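Local structure of Lmo0135 protein (Listeria monocytogenes EGD-e, 5ISU) at residues N249-P254 with G479-A484. The protein probably binds peptides outside the cell as the substrate-binding component of an ABC transporter. Sequence-based numbering, arbitrary orientation.
Sequences NIITYP and GGQKAA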
ATOM      1  N   ASN A 249     -17.828   3.222 -17.051  1.00 47.67           N
ATOM      2  CA  ASN A 249     -17.873   4.200 -15.992  1.00 49.62           C
ATOM      3  C   ASN A 249     -16.433   4.301 -15.459  1.00 48.22           C
ATOM      4  O   ASN A 249     -15.785   3.279 -15.196  1.00 47.72           O
ATOM      5  CB  ASN A 249     -18.866   3.760 -14.902  1.00 50.19           C
ATOM      6  CG  ASN A 249     -20.316   3.697 -15.413  1.00 53.86           C
ATOM      7  OD1 ASN A 249     -20.739   4.476 -16.277  1.00 54.88           O
ATOM      8  ND2 ASN A 249     -21.080   2.778 -14.860  1.00 55.15           N
ATOM      9  N   ILE A 250     -15.923   5.522 -15.356  1.00 46.36           N
ATOM     10  CA  ILE A 250     -14.591   5.743 -14.843  1.00 47.00           C
ATOM     11  C   ILE A 250     -14.717   6.085 -13.379  1.00 47.60           C
ATOM     12  O   ILE A 250     -15.511   6.948 -13.017  1.00 47.83           O
ATOM     13  CB  ILE A 250     -13.885   6.878 -15.583  1.00 50.45           C
ATOM     14  CG1 ILE A 250     -13.784   6.549 -17.080  1.00 50.68           C
ATOM     15  CG2 ILE A 250     -12.506   7.129 -14.992  1.00 50.14           C
ATOM     16  CD1 ILE A 250     -13.041   5.263 -17.377  1.00 50.72           C
ATOM     17  N   ILE A 251     -13.945   5.392 -12.542  1.00 45.70           N
ATOM     18  CA  ILE A 251     -13.977   5.603 -11.100  1.00 47.97           C
ATOM     19  C   ILE A 251     -12.589   6.031 -10.631  1.00 47.11           C
ATOM     20  O   ILE A 251     -11.605   5.352 -10.906  1.00 47.20           O
ATOM     21  CB  ILE A 251     -14.356   4.315 -10.352  1.00 48.62           C
ATOM     22  CG1 ILE A 251     -15.538   3.614 -11.027  1.00 50.85           C
ATOM     23  CG2 ILE A 251     -14.688   4.641  -8.906  1.00 50.12           C
ATOM     24  CD1 ILE A 251     -15.811   2.229 -10.488  1.00 50.34           C
ATOM     25  N   THR A 252     -12.548   7.141  -9.908  1.00 47.95           N
ATOM     26  CA  THR A 252     -11.328   7.719  -9.373  1.00 48.66           C
ATOM     27  C   THR A 252     -11.456   7.784  -7.843  1.00 48.63           C
ATOM     28  O   THR A 252     -12.422   8.323  -7.326  1.00 49.32           O
ATOM     29  CB  THR A 252     -11.115   9.119  -9.947  1.00 48.99           C
ATOM     30  OG1 THR A 252     -10.991   9.025 -11.373  1.00 48.86           O
ATOM     31  CG2 THR A 252      -9.854   9.767  -9.365  1.00 50.87           C
ATOM     32  N   TYR A 253     -10.463   7.245  -7.143  1.00 45.91           N
ATOM     33  CA  TYR A 253     -10.482   7.151  -5.689  1.00 47.15           C
ATOM     34  C   TYR A 253      -9.044   7.199  -5.129  1.00 46.50           C
ATOM     35  O   TYR A 253      -8.096   6.891  -5.849  1.00 44.52           O
ATOM     36  CB  TYR A 253     -11.165   5.837  -5.299  1.00 47.04           C
ATOM     37  CG  TYR A 253     -10.503   4.629  -5.943  1.00 45.85           C
ATOM     38  CD1 TYR A 253     -10.755   4.307  -7.263  1.00 44.25           C
ATOM     39  CD2 TYR A 253      -9.605   3.838  -5.233  1.00 46.92           C
ATOM     40  CE1 TYR A 253     -10.140   3.237  -7.870  1.00 46.16           C
ATOM     41  CE2 TYR A 253      -8.986   2.748  -5.826  1.00 46.91           C
ATOM     42  CZ  TYR A 253      -9.258   2.447  -7.140  1.00 47.12           C
ATOM     43  OH  TYR A 253      -8.633   1.384  -7.740  1.00 49.86           O
ATOM     44  N   PRO A 254      -8.876   7.595  -3.855  1.00 46.23           N
ATOM     45  CA  PRO A 254      -7.511   7.664  -3.332  1.00 46.66           C
ATOM     46  C   PRO A 254      -6.833   6.310  -3.241  1.00 42.70           C
ATOM     47  O   PRO A 254      -7.466   5.338  -2.888  1.00 40.79           O
ATOM     48  CB  PRO A 254      -7.695   8.288  -1.932  1.00 49.27           C
ATOM     49  CG  PRO A 254      -9.026   8.979  -1.980  1.00 49.40           C
ATOM     50  CD  PRO A 254      -9.858   8.094  -2.869  1.00 48.42           C
ATOM     51  N   GLY A 479     -23.420  -2.949 -12.313  1.00 43.51           N
ATOM     52  CA  GLY A 479     -23.772  -2.053 -11.226  1.00 44.03           C
ATOM     53  C   GLY A 479     -23.141  -2.525  -9.928  1.00 43.86           C
ATOM     54  O   GLY A 479     -22.428  -3.546  -9.895  1.00 40.48           O
ATOM     55  N   GLY A 480     -23.389  -1.755  -8.870  1.00 45.12           N
ATOM     56  CA  GLY A 480     -22.933  -2.069  -7.516  1.00 44.66           C
ATOM     57  C   GLY A 480     -21.536  -1.652  -7.120  1.00 45.24           C
ATOM     58  O   GLY A 480     -21.016  -2.138  -6.119  1.00 43.53           O
ATOM     59  N   GLN A 481     -20.927  -0.743  -7.875  1.00 47.24           N
ATOM     60  CA  GLN A 481     -19.565  -0.292  -7.575  1.00 47.03           C
ATOM     61  C   GLN A 481     -19.453   0.397  -6.202  1.00 49.46           C
ATOM     62  O   GLN A 481     -18.427   0.273  -5.526  1.00 46.19           O
ATOM     63  CB  GLN A 481     -19.037   0.627  -8.685  1.00 49.71           C
ATOM     64  CG  GLN A 481     -19.745   1.976  -8.809  1.00 53.98           C
ATOM     65  CD  GLN A 481     -19.405   2.723 -10.102  1.00 61.79           C
ATOM     66  OE1 GLN A 481     -19.512   2.174 -11.209  1.00 68.12           O
ATOM     67  NE2 GLN A 481     -19.051   4.002  -9.973  1.00 65.38           N
ATOM     68  N   LYS A 482     -20.508   1.101  -5.790  1.00 50.35           N
ATOM     69  CA  LYS A 482     -20.528   1.815  -4.502  1.00 53.35           C
ATOM     70  C   LYS A 482     -20.377   0.787  -3.358  1.00 47.34           C
ATOM     71  O   LYS A 482     -19.493   0.884  -2.520  1.00 44.57           O
ATOM     72  CB  LYS A 482     -21.850   2.595  -4.362  1.00 60.78           C
ATOM     73  CG  LYS A 482     -21.728   3.981  -3.737  1.00 70.30           C
ATOM     74  CD  LYS A 482     -23.048   4.753  -3.879  1.00 79.43           C
ATOM     75  CE  LYS A 482     -22.840   6.263  -4.009  1.00 86.85           C
ATOM     76  NZ  LYS A 482     -22.077   6.890  -2.892  1.00 90.48           N
ATOM     77  N   ALA A 483     -21.214  -0.236  -3.420  1.00 43.70           N
ATOM     78  CA  ALA A 483     -21.254  -1.300  -2.446  1.00 41.39           C
ATOM     79  C   ALA A 483     -20.001  -2.177  -2.481  1.00 40.10           C
ATOM     80  O   ALA A 483     -19.563  -2.657  -1.439  1.00 38.83           O
ATOM     81  CB  ALA A 483     -22.510  -2.149  -2.652  1.00 40.31           C
ATOM     82  N   ALA A 484     -19.415  -2.376  -3.659  1.00 39.56           N
ATOM     83  CA  ALA A 484     -18.204  -3.196  -3.754  1.00 37.48           C
ATOM     84  C   ALA A 484     -16.974  -2.479  -3.164  1.00 38.55           C
ATOM     85  O   ALA A 484     -15.975  -3.123  -2.833  1.00 36.52           O
ATOM     86  CB  ALA A 484     -17.960  -3.617  -5.185  1.00 36.72           C
TER
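Ile251, in the strand 248-263, and Gln481, the first residue of the short helix 481-484 after the N-cap Gly480, face each other with their CA atoms 8.9 Å apart, so the backbones stay well separated and side chains span the gap. The two side chains reach toward each other from the strand and the helix. Ile251 CD1 lies 3.6 Å from Gln481 CD and almost as near to the amide oxygen and nitrogen, which places the methyl over the flat side of the carboxamide. Ile251 is extended about CG1 (chi2 170°), so CD1 reaches toward this amide; a branched residue suits a strand, and glutamine is long enough to meet it. In this protein of the periplasmic-binding-protein clan, strand 248-263 belongs to the large mixed sheet and pairs antiparallel with 462-475, Ile251 bonding through its backbone to Leu472. Phe492, of strand 491-492, touches both Ile251 and Gln481. The Asn249 side chain runs roughly perpendicular to that of Gln481, its ND2 4.0 Å from Gln481 OE1, a polar approach without a hydrogen bond; the amide planes are 66° apart. Asparagine suits this edge because its OD1 also makes a weak hydrogen bond to Ser476 OG, just after strand 462-475.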